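Side-chain contacts in 33 kDa chaperonin (Thermotoga maritima, PDB 1VQ0), which probably acts as a redox-regulated molecular chaperone that keeps thermally unfolding and oxidatively damaged proteins from aggregating irreversibly: residues Val34-Glu37 / Ala38-His42; Ala43-Tyr46 / Leu47-Val50; Gln88-Ser91 / Glu92-Arg96; Asp173-Gly176 / Val177-Ala180. All blocks are in the same frame, centred on the assembly; numbering follows the deposited sequence.

Contact 1. Residues Val34-Glu37 / Ala38-His42; sequences VVEE and ARNRH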
ATOM      1  N   VAL A  34     -21.646 -10.925 -16.938  1.00 30.41           N
ATOM      2  CA  VAL A  34     -21.232 -10.398 -15.672  1.00 29.80           C
ATOM      3  C   VAL A  34     -21.249  -8.851 -15.690  1.00 30.54           C
ATOM      4  O   VAL A  34     -21.787  -8.215 -14.789  1.00 31.61           O
ATOM      5  CB  VAL A  34     -19.823 -10.901 -15.342  1.00 27.52           C
ATOM      6  CG1 VAL A  34     -19.374 -10.319 -14.045  1.00 27.30           C
ATOM      7  CG2 VAL A  34     -19.811 -12.372 -15.228  1.00 27.12           C
ATOM      8  N   VAL A  35     -20.662  -8.276 -16.743  1.00 30.36           N
ATOM      9  CA  VAL A  35     -20.602  -6.840 -16.894  1.00 30.63           C
ATOM     10  C   VAL A  35     -22.021  -6.286 -17.178  1.00 30.06           C
ATOM     11  O   VAL A  35     -22.385  -5.192 -16.706  1.00 29.95           O
ATOM     12  CB  VAL A  35     -19.514  -6.431 -17.936  1.00 29.55           C
ATOM     13  CG1 VAL A  35     -19.475  -4.977 -18.130  1.00 25.10           C
ATOM     14  CG2 VAL A  35     -18.169  -6.879 -17.468  1.00 32.28           C
ATOM     15  N   GLU A  36     -22.828  -7.047 -17.921  1.00 30.06           N
ATOM     16  CA  GLU A  36     -24.235  -6.628 -18.101  1.00 30.82           C
ATOM     17  C   GLU A  36     -24.991  -6.521 -16.765  1.00 30.88           C
ATOM     18  O   GLU A  36     -25.743  -5.593 -16.558  1.00 31.49           O
ATOM     19  CB  GLU A  36     -25.003  -7.533 -19.076  1.00 30.62           C
ATOM     20  CG  GLU A  36     -26.465  -7.099 -19.304  1.00 32.24           C
ATOM     21  CD  GLU A  36     -26.658  -5.743 -20.003  1.00 33.86           C
ATOM     22  OE1 GLU A  36     -25.658  -5.164 -20.459  1.00 31.10           O
ATOM     23  OE2 GLU A  36     -27.814  -5.251 -20.114  1.00 35.02           O
ATOM     24  N   GLU A  37     -24.789  -7.475 -15.872  1.00 31.26           N
ATOM     25  CA  GLU A  37     -25.464  -7.467 -14.567  1.00 31.37           C
ATOM     26  C   GLU A  37     -25.023  -6.288 -13.677  1.00 30.60           C
ATOM     27  O   GLU A  37     -25.828  -5.689 -13.006  1.00 31.24           O
ATOM     28  CB  GLU A  37     -25.309  -8.846 -13.874  1.00 31.29           C
ATOM     29  CG  GLU A  37     -25.565  -8.825 -12.369  1.00 32.51           C
ATOM     30  CD  GLU A  37     -25.725 -10.199 -11.738  1.00 30.08           C
ATOM     31  OE1 GLU A  37     -25.614 -11.201 -12.435  1.00 32.60           O
ATOM     32  OE2 GLU A  37     -25.948 -10.262 -10.524  1.00 29.63           O
ATOM     33  N   ALA A  38     -23.734  -5.957 -13.696  1.00 30.89           N
ATOM     34  CA  ALA A  38     -23.209  -4.805 -12.977  1.00 30.67           C
ATOM     35  C   ALA A  38     -23.898  -3.532 -13.477  1.00 31.62           C
ATOM     36  O   ALA A  38     -24.249  -2.653 -12.669  1.00 32.86           O
ATOM     37  CB  ALA A  38     -21.657  -4.677 -13.187  1.00 29.91           C
ATOM     38  N   ARG A  39     -24.049  -3.447 -14.804  1.00 30.16           N
ATOM     39  CA  ARG A  39     -24.664  -2.313 -15.461  1.00 29.98           C
ATOM     40  C   ARG A  39     -26.134  -2.156 -15.038  1.00 30.45           C
ATOM     41  O   ARG A  39     -26.567  -1.065 -14.742  1.00 30.24           O
ATOM     42  CB  ARG A  39     -24.593  -2.474 -16.982  1.00 29.93           C
ATOM     43  CG  ARG A  39     -25.357  -1.377 -17.741  1.00 30.11           C
ATOM     44  CD  ARG A  39     -25.217  -1.413 -19.242  1.00 33.44           C
ATOM     45  NE  ARG A  39     -26.362  -2.105 -19.808  1.00 37.19           N
ATOM     46  CZ  ARG A  39     -27.534  -1.548 -20.162  1.00 36.14           C
ATOM     47  NH1 ARG A  39     -27.790  -0.220 -20.084  1.00 35.18           N
ATOM     48  NH2 ARG A  39     -28.465  -2.339 -20.647  1.00 32.99           N
ATOM     49  N   ASN A  40     -26.898  -3.253 -15.013  1.00 30.19           N
ATOM     50  CA  ASN A  40     -28.259  -3.187 -14.549  1.00 31.06           C
ATOM     51  C   ASN A  40     -28.433  -2.963 -13.048  1.00 31.25           C
ATOM     52  O   ASN A  40     -29.272  -2.176 -12.641  1.00 32.61           O
ATOM     53  CB  ASN A  40     -29.051  -4.415 -15.008  1.00 32.14           C
ATOM     54  CG  ASN A  40     -29.075  -4.546 -16.528  1.00 35.01           C
ATOM     55  OD1 ASN A  40     -29.155  -3.547 -17.226  1.00 35.01           O
ATOM     56  ND2 ASN A  40     -28.932  -5.770 -17.031  1.00 32.61           N
ATOM     57  N   ARG A  41     -27.659  -3.649 -12.220  1.00 30.89           N
ATOM     58  CA  ARG A  41     -27.766  -3.473 -10.753  1.00 30.89           C
ATOM     59  C   ARG A  41     -27.518  -2.021 -10.356  1.00 30.98           C
ATOM     60  O   ARG A  41     -28.307  -1.390  -9.645  1.00 31.57           O
ATOM     61  CB  ARG A  41     -26.803  -4.420 -10.037  1.00 32.06           C
ATOM     62  CG  ARG A  41     -27.293  -5.867 -10.014  1.00 31.88           C
ATOM     63  CD  ARG A  41     -26.364  -6.788  -9.245  1.00 29.82           C
ATOM     64  NE  ARG A  41     -26.905  -8.134  -9.022  1.00 29.92           N
ATOM     65  CZ  ARG A  41     -27.879  -8.450  -8.166  1.00 31.45           C
ATOM     66  NH1 ARG A  41     -28.489  -7.532  -7.414  1.00 35.56           N
ATOM     67  NH2 ARG A  41     -28.272  -9.699  -8.087  1.00 30.14           N
ATOM     68  N   HIS A  42     -26.456  -1.463 -10.920  1.00 31.19           N
ATOM     69  CA  HIS A  42     -26.021  -0.092 -10.642  1.00 29.90           C
ATOM     70  C   HIS A  42     -26.576   0.965 -11.568  1.00 30.25           C
ATOM     71  O   HIS A  42     -26.267   2.115 -11.378  1.00 30.65           O
ATOM     72  CB  HIS A  42     -24.501  -0.028 -10.748  1.00 29.00           C
ATOM     73  CG  HIS A  42     -23.785  -0.768  -9.667  1.00 27.68           C
ATOM     74  ND1 HIS A  42     -23.922  -0.454  -8.326  1.00 26.49           N
ATOM     75  CD2 HIS A  42     -22.876  -1.776  -9.736  1.00 32.66           C
ATOM     76  CE1 HIS A  42     -23.116  -1.236  -7.623  1.00 28.08           C
ATOM     77  NE2 HIS A  42     -22.473  -2.050  -8.451  1.00 31.07           N
TER
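E36 and R39, one turn apart on helix 32-42, lie side by side and form a salt bridge in which NE and NH2 of the arginine each take one carboxylate oxygen. Beyond CB, E36 CG points away from the backbone N (chi1 -179°) and the chain then bends at chi2. CG comes beside the amide of N40, and the bend brings the carboxylate alongside the guanidinium. OE2 receives R39 NH2 at 3.0 Å on its syn side, and N40 ND2 adds a weak bond to the same oxygen. OE1 is met from above the carboxylate plane by R39 NE at 3.2 Å, but it also accepts from the backbone N of V177, which ties the helix to strand 176-187. E37 and R41 make a second bridge, four residues apart: R41 NE points almost straight at E37 OE2 (2.8 Å, N-H...O 175°), which accepts through its anti lone pair, while NH2 bonds weakly to the same atom. The backbone keeps its regular helical bonds, such as N40 N to E36 O. On the buried side of helix 32-42, A38 packs on L56 of helix 46-62 and on Y241 of strand 235-241, and V34 meets V95 of strand 94-99.

Contact 2. Residues Ala43-Tyr46 / Leu47-Val50; sequences ALSY and LATV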
ATOM      1  N   ALA A  43     -27.352   0.572 -12.573  1.00 30.20           N
ATOM      2  CA  ALA A  43     -27.897   1.499 -13.554  1.00 30.14           C
ATOM      3  C   ALA A  43     -26.783   2.393 -14.111  1.00 30.15           C
ATOM      4  O   ALA A  43     -26.901   3.634 -14.143  1.00 29.98           O
ATOM      5  CB  ALA A  43     -29.061   2.336 -12.945  1.00 28.96           C
ATOM      6  N   LEU A  44     -25.706   1.735 -14.548  1.00 30.12           N
ATOM      7  CA  LEU A  44     -24.518   2.413 -15.071  1.00 30.41           C
ATOM      8  C   LEU A  44     -24.795   3.115 -16.387  1.00 30.56           C
ATOM      9  O   LEU A  44     -25.484   2.611 -17.238  1.00 33.00           O
ATOM     10  CB  LEU A  44     -23.357   1.414 -15.279  1.00 31.47           C
ATOM     11  CG  LEU A  44     -22.848   0.628 -14.057  1.00 30.18           C
ATOM     12  CD1 LEU A  44     -21.749  -0.236 -14.459  1.00 32.44           C
ATOM     13  CD2 LEU A  44     -22.397   1.538 -12.898  1.00 27.90           C
ATOM     14  N   SER A  45     -24.200   4.282 -16.558  1.00 30.15           N
ATOM     15  CA  SER A  45     -24.128   4.951 -17.840  1.00 28.17           C
ATOM     16  C   SER A  45     -23.256   4.123 -18.768  1.00 28.51           C
ATOM     17  O   SER A  45     -22.554   3.190 -18.330  1.00 28.12           O
ATOM     18  CB  SER A  45     -23.492   6.322 -17.629  1.00 28.14           C
ATOM     19  OG  SER A  45     -22.094   6.199 -17.276  1.00 27.47           O
ATOM     20  N   TYR A  46     -23.249   4.465 -20.045  1.00 29.06           N
ATOM     21  CA  TYR A  46     -22.356   3.791 -20.994  1.00 29.51           C
ATOM     22  C   TYR A  46     -20.881   3.904 -20.561  1.00 30.15           C
ATOM     23  O   TYR A  46     -20.155   2.945 -20.490  1.00 29.79           O
ATOM     24  CB  TYR A  46     -22.545   4.326 -22.415  1.00 30.21           C
ATOM     25  CG  TYR A  46     -23.908   4.058 -23.005  1.00 26.93           C
ATOM     26  CD1 TYR A  46     -24.385   2.763 -23.114  1.00 28.62           C
ATOM     27  CD2 TYR A  46     -24.733   5.106 -23.438  1.00 32.15           C
ATOM     28  CE1 TYR A  46     -25.619   2.489 -23.639  1.00 27.49           C
ATOM     29  CE2 TYR A  46     -25.977   4.856 -23.992  1.00 29.57           C
ATOM     30  CZ  TYR A  46     -26.424   3.538 -24.079  1.00 34.43           C
ATOM     31  OH  TYR A  46     -27.666   3.216 -24.602  1.00 36.04           O
ATOM     32  N   LEU A  47     -20.457   5.101 -20.228  1.00 31.03           N
ATOM     33  CA  LEU A  47     -19.081   5.270 -19.872  1.00 31.98           C
ATOM     34  C   LEU A  47     -18.692   4.478 -18.587  1.00 31.75           C
ATOM     35  O   LEU A  47     -17.650   3.884 -18.521  1.00 31.71           O
ATOM     36  CB  LEU A  47     -18.794   6.773 -19.728  1.00 32.09           C
ATOM     37  CG  LEU A  47     -17.443   7.151 -19.161  1.00 31.76           C
ATOM     38  CD1 LEU A  47     -16.307   6.613 -20.072  1.00 28.07           C
ATOM     39  CD2 LEU A  47     -17.377   8.659 -18.960  1.00 30.11           C
ATOM     40  N   ALA A  48     -19.557   4.525 -17.567  1.00 31.38           N
ATOM     41  CA  ALA A  48     -19.321   3.858 -16.297  1.00 29.23           C
ATOM     42  C   ALA A  48     -19.378   2.349 -16.471  1.00 30.24           C
ATOM     43  O   ALA A  48     -18.667   1.632 -15.792  1.00 31.80           O
ATOM     44  CB  ALA A  48     -20.348   4.284 -15.285  1.00 27.18           C
ATOM     45  N   THR A  49     -20.164   1.898 -17.427  1.00 30.68           N
ATOM     46  CA  THR A  49     -20.162   0.469 -17.835  1.00 31.23           C
ATOM     47  C   THR A  49     -18.762   0.052 -18.324  1.00 32.77           C
ATOM     48  O   THR A  49     -18.228  -0.981 -17.944  1.00 31.81           O
ATOM     49  CB  THR A  49     -21.213   0.228 -18.938  1.00 30.98           C
ATOM     50  OG1 THR A  49     -22.534   0.533 -18.462  1.00 31.95           O
ATOM     51  CG2 THR A  49     -21.274  -1.256 -19.317  1.00 27.56           C
ATOM     52  N   VAL A  50     -18.138   0.890 -19.152  1.00 34.26           N
ATOM     53  CA  VAL A  50     -16.867   0.504 -19.749  1.00 34.10           C
ATOM     54  C   VAL A  50     -15.759   0.566 -18.673  1.00 34.68           C
ATOM     55  O   VAL A  50     -14.906  -0.300 -18.596  1.00 35.79           O
ATOM     56  CB  VAL A  50     -16.569   1.397 -20.992  1.00 34.34           C
ATOM     57  CG1 VAL A  50     -15.116   1.203 -21.505  1.00 28.70           C
ATOM     58  CG2 VAL A  50     -17.546   1.086 -22.106  1.00 32.94           C
TER
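S45 and T49 meet where the chain enters helix 46-62, and S45 is the N-cap. Its OG, standing between the backbone N and the carbonyl carbon (chi1 69°), accepts from A48 N at 3.1 Å with an N-H...O angle of 162°, capping an amide of the first helical turn. The same hydroxyl is hydrogen-bonded to the backbone O of V104, so it joins the helix start to the 102-104 loop. The tight part of the contact is at S45 O. T49 N reaches it at 2.9 Å, and T49 OG1, only 2.7 Å away, donates to it from the opposite face of the carbonyl plane. The threonine hydroxyl lies anti to its own carbonyl carbon (chi1 -61°), which brings it back over the preceding turn. L44 closes in beside it: its CB lies 3.4 Å from T49 OG1 and 4.2 Å from A48 CB, while CD1 lies against T49 CA. Just before this leucine, A43 has positive phi as the C-prime residue of a Schellman motif that ends the preceding helix. The looser side belongs to Y46, an exposed residue whose side chain points away from L47-V50, toward F114 and S174; across the segments its main tie is through the backbone, from V50 N to Y46 O at 3.2 Å. Beyond the segments, Y46 and T49 touch V172 of strand 164-173, V50 packs on V170 and V172 of that strand, and L47 and V50 reach A119 and V116 of helix 116-120.

Contact 3. Residues Gln88-Ser91 / Glu92-Arg96; sequences QSTS and EFTVR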
ATOM      1  N   GLN A  88     -13.687  -6.193  -7.018  1.00 33.43           N
ATOM      2  CA  GLN A  88     -13.217  -7.313  -6.209  1.00 32.98           C
ATOM      3  C   GLN A  88     -13.515  -8.656  -6.878  1.00 33.03           C
ATOM      4  O   GLN A  88     -14.584  -8.840  -7.400  1.00 33.91           O
ATOM      5  CB  GLN A  88     -13.886  -7.259  -4.890  1.00 31.25           C
ATOM      6  CG  GLN A  88     -13.398  -8.283  -3.895  1.00 30.98           C
ATOM      7  CD  GLN A  88     -13.976  -8.022  -2.551  1.00 32.04           C
ATOM      8  OE1 GLN A  88     -15.028  -8.557  -2.209  1.00 37.18           O
ATOM      9  NE2 GLN A  88     -13.291  -7.224  -1.759  1.00 31.28           N
ATOM     10  N   SER A  89     -12.539  -9.549  -6.870  1.00 33.18           N
ATOM     11  CA  SER A  89     -12.670 -10.954  -7.234  1.00 32.24           C
ATOM     12  C   SER A  89     -12.258 -11.902  -6.085  1.00 33.05           C
ATOM     13  O   SER A  89     -11.602 -11.499  -5.127  1.00 33.50           O
ATOM     14  CB  SER A  89     -11.818 -11.264  -8.444  1.00 32.52           C
ATOM     15  OG  SER A  89     -10.448 -11.125  -8.138  1.00 31.34           O
ATOM     16  N   THR A  90     -12.686 -13.159  -6.189  1.00 33.43           N
ATOM     17  CA  THR A  90     -12.458 -14.145  -5.163  1.00 33.32           C
ATOM     18  C   THR A  90     -11.888 -15.447  -5.705  1.00 33.14           C
ATOM     19  O   THR A  90     -11.937 -15.731  -6.909  1.00 33.08           O
ATOM     20  CB  THR A  90     -13.765 -14.499  -4.437  1.00 33.51           C
ATOM     21  OG1 THR A  90     -14.609 -15.209  -5.333  1.00 30.19           O
ATOM     22  CG2 THR A  90     -14.543 -13.257  -4.115  1.00 34.33           C
ATOM     23  N   SER A  91     -11.409 -16.267  -4.779  1.00 33.17           N
ATOM     24  CA  SER A  91     -10.920 -17.578  -5.141  1.00 36.20           C
ATOM     25  C   SER A  91     -12.053 -18.500  -5.688  1.00 37.08           C
ATOM     26  O   SER A  91     -11.763 -19.437  -6.420  1.00 36.98           O
ATOM     27  CB  SER A  91     -10.195 -18.221  -3.975  1.00 36.06           C
ATOM     28  OG  SER A  91     -10.993 -18.196  -2.825  1.00 38.25           O
ATOM     29  N   GLU A  92     -13.320 -18.175  -5.385  1.00 37.52           N
ATOM     30  CA  GLU A  92     -14.490 -18.918  -5.889  1.00 39.25           C
ATOM     31  C   GLU A  92     -14.977 -18.395  -7.248  1.00 37.35           C
ATOM     32  O   GLU A  92     -16.112 -18.654  -7.655  1.00 36.65           O
ATOM     33  CB  GLU A  92     -15.678 -18.885  -4.899  1.00 40.60           C
ATOM     34  CG  GLU A  92     -15.347 -18.993  -3.421  1.00 48.34           C
ATOM     35  CD  GLU A  92     -15.067 -17.615  -2.810  1.00 57.29           C
ATOM     36  OE1 GLU A  92     -15.977 -16.734  -2.875  1.00 62.91           O
ATOM     37  OE2 GLU A  92     -13.936 -17.412  -2.282  1.00 60.78           O
ATOM     38  N   PHE A  93     -14.121 -17.629  -7.924  1.00 36.35           N
ATOM     39  CA  PHE A  93     -14.350 -17.172  -9.283  1.00 34.21           C
ATOM     40  C   PHE A  93     -15.567 -16.237  -9.385  1.00 34.00           C
ATOM     41  O   PHE A  93     -16.248 -16.169 -10.430  1.00 33.88           O
ATOM     42  CB  PHE A  93     -14.474 -18.376 -10.229  1.00 33.94           C
ATOM     43  CG  PHE A  93     -13.209 -19.176 -10.358  1.00 34.14           C
ATOM     44  CD1 PHE A  93     -12.176 -18.721 -11.153  1.00 33.67           C
ATOM     45  CD2 PHE A  93     -13.042 -20.367  -9.663  1.00 34.11           C
ATOM     46  CE1 PHE A  93     -11.009 -19.444 -11.273  1.00 34.72           C
ATOM     47  CE2 PHE A  93     -11.864 -21.128  -9.779  1.00 35.35           C
ATOM     48  CZ  PHE A  93     -10.846 -20.655 -10.594  1.00 37.11           C
ATOM     49  N   THR A  94     -15.861 -15.499  -8.304  1.00 33.64           N
ATOM     50  CA  THR A  94     -16.890 -14.481  -8.377  1.00 32.26           C
ATOM     51  C   THR A  94     -16.304 -13.067  -8.371  1.00 33.77           C
ATOM     52  O   THR A  94     -15.154 -12.856  -8.021  1.00 35.68           O
ATOM     53  CB  THR A  94     -17.961 -14.625  -7.250  1.00 32.01           C
ATOM     54  OG1 THR A  94     -17.412 -14.223  -5.986  1.00 32.08           O
ATOM     55  CG2 THR A  94     -18.425 -16.073  -7.089  1.00 25.18           C
ATOM     56  N   VAL A  95     -17.119 -12.109  -8.779  1.00 32.18           N
ATOM     57  CA  VAL A  95     -16.726 -10.716  -8.768  1.00 33.41           C
ATOM     58  C   VAL A  95     -17.858  -9.803  -8.256  1.00 32.51           C
ATOM     59  O   VAL A  95     -19.015 -10.155  -8.265  1.00 28.90           O
ATOM     60  CB  VAL A  95     -16.257 -10.166 -10.137  1.00 33.26           C
ATOM     61  CG1 VAL A  95     -15.061 -10.905 -10.617  1.00 32.39           C
ATOM     62  CG2 VAL A  95     -17.356 -10.237 -11.195  1.00 34.75           C
ATOM     63  N   ARG A  96     -17.463  -8.625  -7.831  1.00 31.62           N
ATOM     64  CA  ARG A  96     -18.394  -7.560  -7.582  1.00 32.07           C
ATOM     65  C   ARG A  96     -17.605  -6.258  -7.645  1.00 31.46           C
ATOM     66  O   ARG A  96     -16.392  -6.271  -7.615  1.00 32.11           O
ATOM     67  CB  ARG A  96     -19.092  -7.734  -6.234  1.00 33.03           C
ATOM     68  CG  ARG A  96     -18.127  -7.828  -5.022  1.00 32.05           C
ATOM     69  CD  ARG A  96     -18.867  -7.885  -3.692  1.00 32.12           C
ATOM     70  NE  ARG A  96     -17.954  -7.866  -2.579  1.00 26.63           N
ATOM     71  CZ  ARG A  96     -18.277  -7.874  -1.304  1.00 33.01           C
ATOM     72  NH1 ARG A  96     -19.558  -7.832  -0.925  1.00 31.64           N
ATOM     73  NH2 ARG A  96     -17.299  -7.865  -0.389  1.00 27.78           N
TER
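Q88 and R96 face each other across the beta hairpin of strands 84-90 and 94-99, which is closed by a type I turn from T90 to F93. They are an antiparallel hydrogen-bonded pair, with Q88 N to R96 O at 2.8 Å and R96 N to Q88 O at 2.9 Å. Their side chains run side by side on the same face of the sheet, pointing the same way, with the amide and guanidinium planes turned 39° apart. Q88 OE1 sits at the guanidinium edge and receives both NE and NH2, each at 3.0 Å and both from one face of the amide plane. The other half of the amide is held too, by NE2 on T73 OG1. This fixes the rotation of the Q88 amide and settles one edge of R96, whose NH1 makes a salt bridge with D244 and whose guanidinium forms a cation-pi contact with W277. R96 also touches C243, one of the four zinc-binding cysteines, so the Q88 pair is a plausible second-shell support of the metal site. S89 and V95, a non-hydrogen-bonded pair, turn to the opposite face, where S89 CB meets V95 CG1 and S89 OG is bonded to A59 O. Nearer the turn, T90 and T94 cross obliquely, and their hydroxyls share a hydrogen bond. E92 bends at chi2 (88°) to bring its carboxylate back over T90 CB. There, S91 OG donates to E92 OE2 at 3.1 Å, on the anti side of the oxygen.

Contact 4. Residues Asp173-Gly176 / Val177-Ala180; sequences DSDG and VKIA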
ATOM      1  N   ASP A 173     -23.838  -1.128 -26.219  1.00 39.43           N
ATOM      2  CA  ASP A 173     -24.784  -0.206 -26.929  1.00 39.25           C
ATOM      3  C   ASP A 173     -26.128  -0.202 -26.223  1.00 38.46           C
ATOM      4  O   ASP A 173     -26.188  -0.607 -25.069  1.00 37.94           O
ATOM      5  CB  ASP A 173     -24.920  -0.562 -28.427  1.00 39.61           C
ATOM      6  CG  ASP A 173     -25.270  -2.015 -28.663  1.00 40.97           C
ATOM      7  OD1 ASP A 173     -26.177  -2.528 -27.959  1.00 40.53           O
ATOM      8  OD2 ASP A 173     -24.702  -2.715 -29.556  1.00 43.34           O
ATOM      9  N   SER A 174     -27.202   0.220 -26.915  1.00 38.62           N
ATOM     10  CA  SER A 174     -28.497   0.489 -26.292  1.00 37.86           C
ATOM     11  C   SER A 174     -29.249  -0.773 -25.908  1.00 38.82           C
ATOM     12  O   SER A 174     -30.176  -0.722 -25.116  1.00 38.71           O
ATOM     13  CB  SER A 174     -29.365   1.391 -27.212  1.00 38.77           C
ATOM     14  OG  SER A 174     -29.635   0.817 -28.501  1.00 36.08           O
ATOM     15  N   ASP A 175     -28.861  -1.905 -26.492  1.00 39.82           N
ATOM     16  CA  ASP A 175     -29.341  -3.229 -26.059  1.00 40.42           C
ATOM     17  C   ASP A 175     -28.451  -3.826 -24.956  1.00 39.84           C
ATOM     18  O   ASP A 175     -28.695  -4.942 -24.504  1.00 41.32           O
ATOM     19  CB  ASP A 175     -29.352  -4.210 -27.245  1.00 41.12           C
ATOM     20  CG  ASP A 175     -30.209  -3.721 -28.413  1.00 44.35           C
ATOM     21  OD1 ASP A 175     -31.243  -3.056 -28.159  1.00 43.76           O
ATOM     22  OD2 ASP A 175     -29.907  -3.954 -29.614  1.00 49.60           O
ATOM     23  N   GLY A 176     -27.387  -3.118 -24.588  1.00 38.26           N
ATOM     24  CA  GLY A 176     -26.556  -3.503 -23.445  1.00 37.10           C
ATOM     25  C   GLY A 176     -25.178  -3.968 -23.872  1.00 35.33           C
ATOM     26  O   GLY A 176     -24.719  -3.685 -25.002  1.00 34.05           O
ATOM     27  N   VAL A 177     -24.535  -4.686 -22.947  1.00 33.33           N
ATOM     28  CA  VAL A 177     -23.185  -5.131 -23.135  1.00 32.38           C
ATOM     29  C   VAL A 177     -23.123  -6.243 -24.171  1.00 31.88           C
ATOM     30  O   VAL A 177     -23.792  -7.272 -24.031  1.00 32.22           O
ATOM     31  CB  VAL A 177     -22.525  -5.596 -21.855  1.00 31.20           C
ATOM     32  CG1 VAL A 177     -21.021  -5.902 -22.166  1.00 31.10           C
ATOM     33  CG2 VAL A 177     -22.587  -4.522 -20.810  1.00 31.73           C
ATOM     34  N   LYS A 178     -22.278  -6.022 -25.168  1.00 32.14           N
ATOM     35  CA  LYS A 178     -22.061  -6.953 -26.273  1.00 33.42           C
ATOM     36  C   LYS A 178     -20.776  -7.787 -26.160  1.00 33.23           C
ATOM     37  O   LYS A 178     -20.735  -8.960 -26.530  1.00 34.19           O
ATOM     38  CB  LYS A 178     -22.097  -6.182 -27.580  1.00 33.82           C
ATOM     39  CG  LYS A 178     -23.432  -5.431 -27.813  1.00 39.72           C
ATOM     40  CD  LYS A 178     -24.664  -6.379 -27.696  1.00 46.45           C
ATOM     41  CE  LYS A 178     -25.982  -5.639 -27.887  1.00 48.27           C
ATOM     42  NZ  LYS A 178     -26.162  -5.200 -29.323  1.00 50.35           N
ATOM     43  N   ILE A 179     -19.737  -7.187 -25.647  1.00 33.52           N
ATOM     44  CA  ILE A 179     -18.478  -7.882 -25.382  1.00 34.66           C
ATOM     45  C   ILE A 179     -17.925  -7.259 -24.110  1.00 33.91           C
ATOM     46  O   ILE A 179     -17.947  -6.068 -23.978  1.00 34.37           O
ATOM     47  CB  ILE A 179     -17.497  -7.609 -26.546  1.00 34.17           C
ATOM     48  CG1 ILE A 179     -18.018  -8.270 -27.825  1.00 37.06           C
ATOM     49  CG2 ILE A 179     -16.076  -7.989 -26.148  1.00 33.08           C
ATOM     50  CD1 ILE A 179     -17.068  -8.207 -28.989  1.00 42.76           C
ATOM     51  N   ALA A 180     -17.444  -8.097 -23.207  1.00 33.83           N
ATOM     52  CA  ALA A 180     -16.741  -7.721 -22.014  1.00 33.45           C
ATOM     53  C   ALA A 180     -15.751  -8.875 -21.726  1.00 35.35           C
ATOM     54  O   ALA A 180     -16.097  -9.893 -21.106  1.00 34.66           O
ATOM     55  CB  ALA A 180     -17.702  -7.555 -20.886  1.00 34.16           C
TER
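The backbone folds back in a type I turn from D173 to G176, closed by paired hydrogen bonds from G176 N to D173 O (2.8 Å) and from D173 N to G176 O (3.0 Å). K178, beyond the turn, sends its chain back over it. The chain bends at chi2 (-54°) and again at chi4, which brings NZ to D173, the two side chains crossing at about a right angle. NZ bonds to D173 OD2 at 2.9 Å on the syn lone pair and more weakly to OD1 of the same carboxylate, completing a salt bridge. D175 joins the same salt-bridge network more loosely: its CB packs 3.7 Å from K178 CE, while its OD2 makes only a long salt bridge to NZ. D173 is also held from within the turn, because D175 N donates to OD1 and so forms an Asx turn. G176, with a positive phi of 111°, brings the chain out of the turn. Beyond it, V177 packs on V35 of helix 32-42 and T49 of helix 46-62. K178 and I179 both face L171, a classic beta bulge just after the tight turn of a beta hairpin made by strands 164-173 and 176-187.

In the fold
The four contacts follow one another along the chain. Contact 1 lies on helix 32-42; contact 2 spans the loop that follows and the start of helix 46-62. Their centres are 9 Å apart, and the chain passes directly from one to the other, with L44 N probably hydrogen-bonded to R39 O. Contact 4, at the hairpin of strands 164-173 and 176-187, touches both, centre to centre about 11 Å from contact 1 and about 10 Å from contact 2. Contact 3 lies in another hairpin of the same mixed sheet, its centre about 21 Å from that of contact 2, about 22 Å from contact 4 and about 15 Å from contact 1, which it meets through V34 and V95. Thus helix 32-42 bridges two regions of the sheet, with the zinc site near R41 and R96.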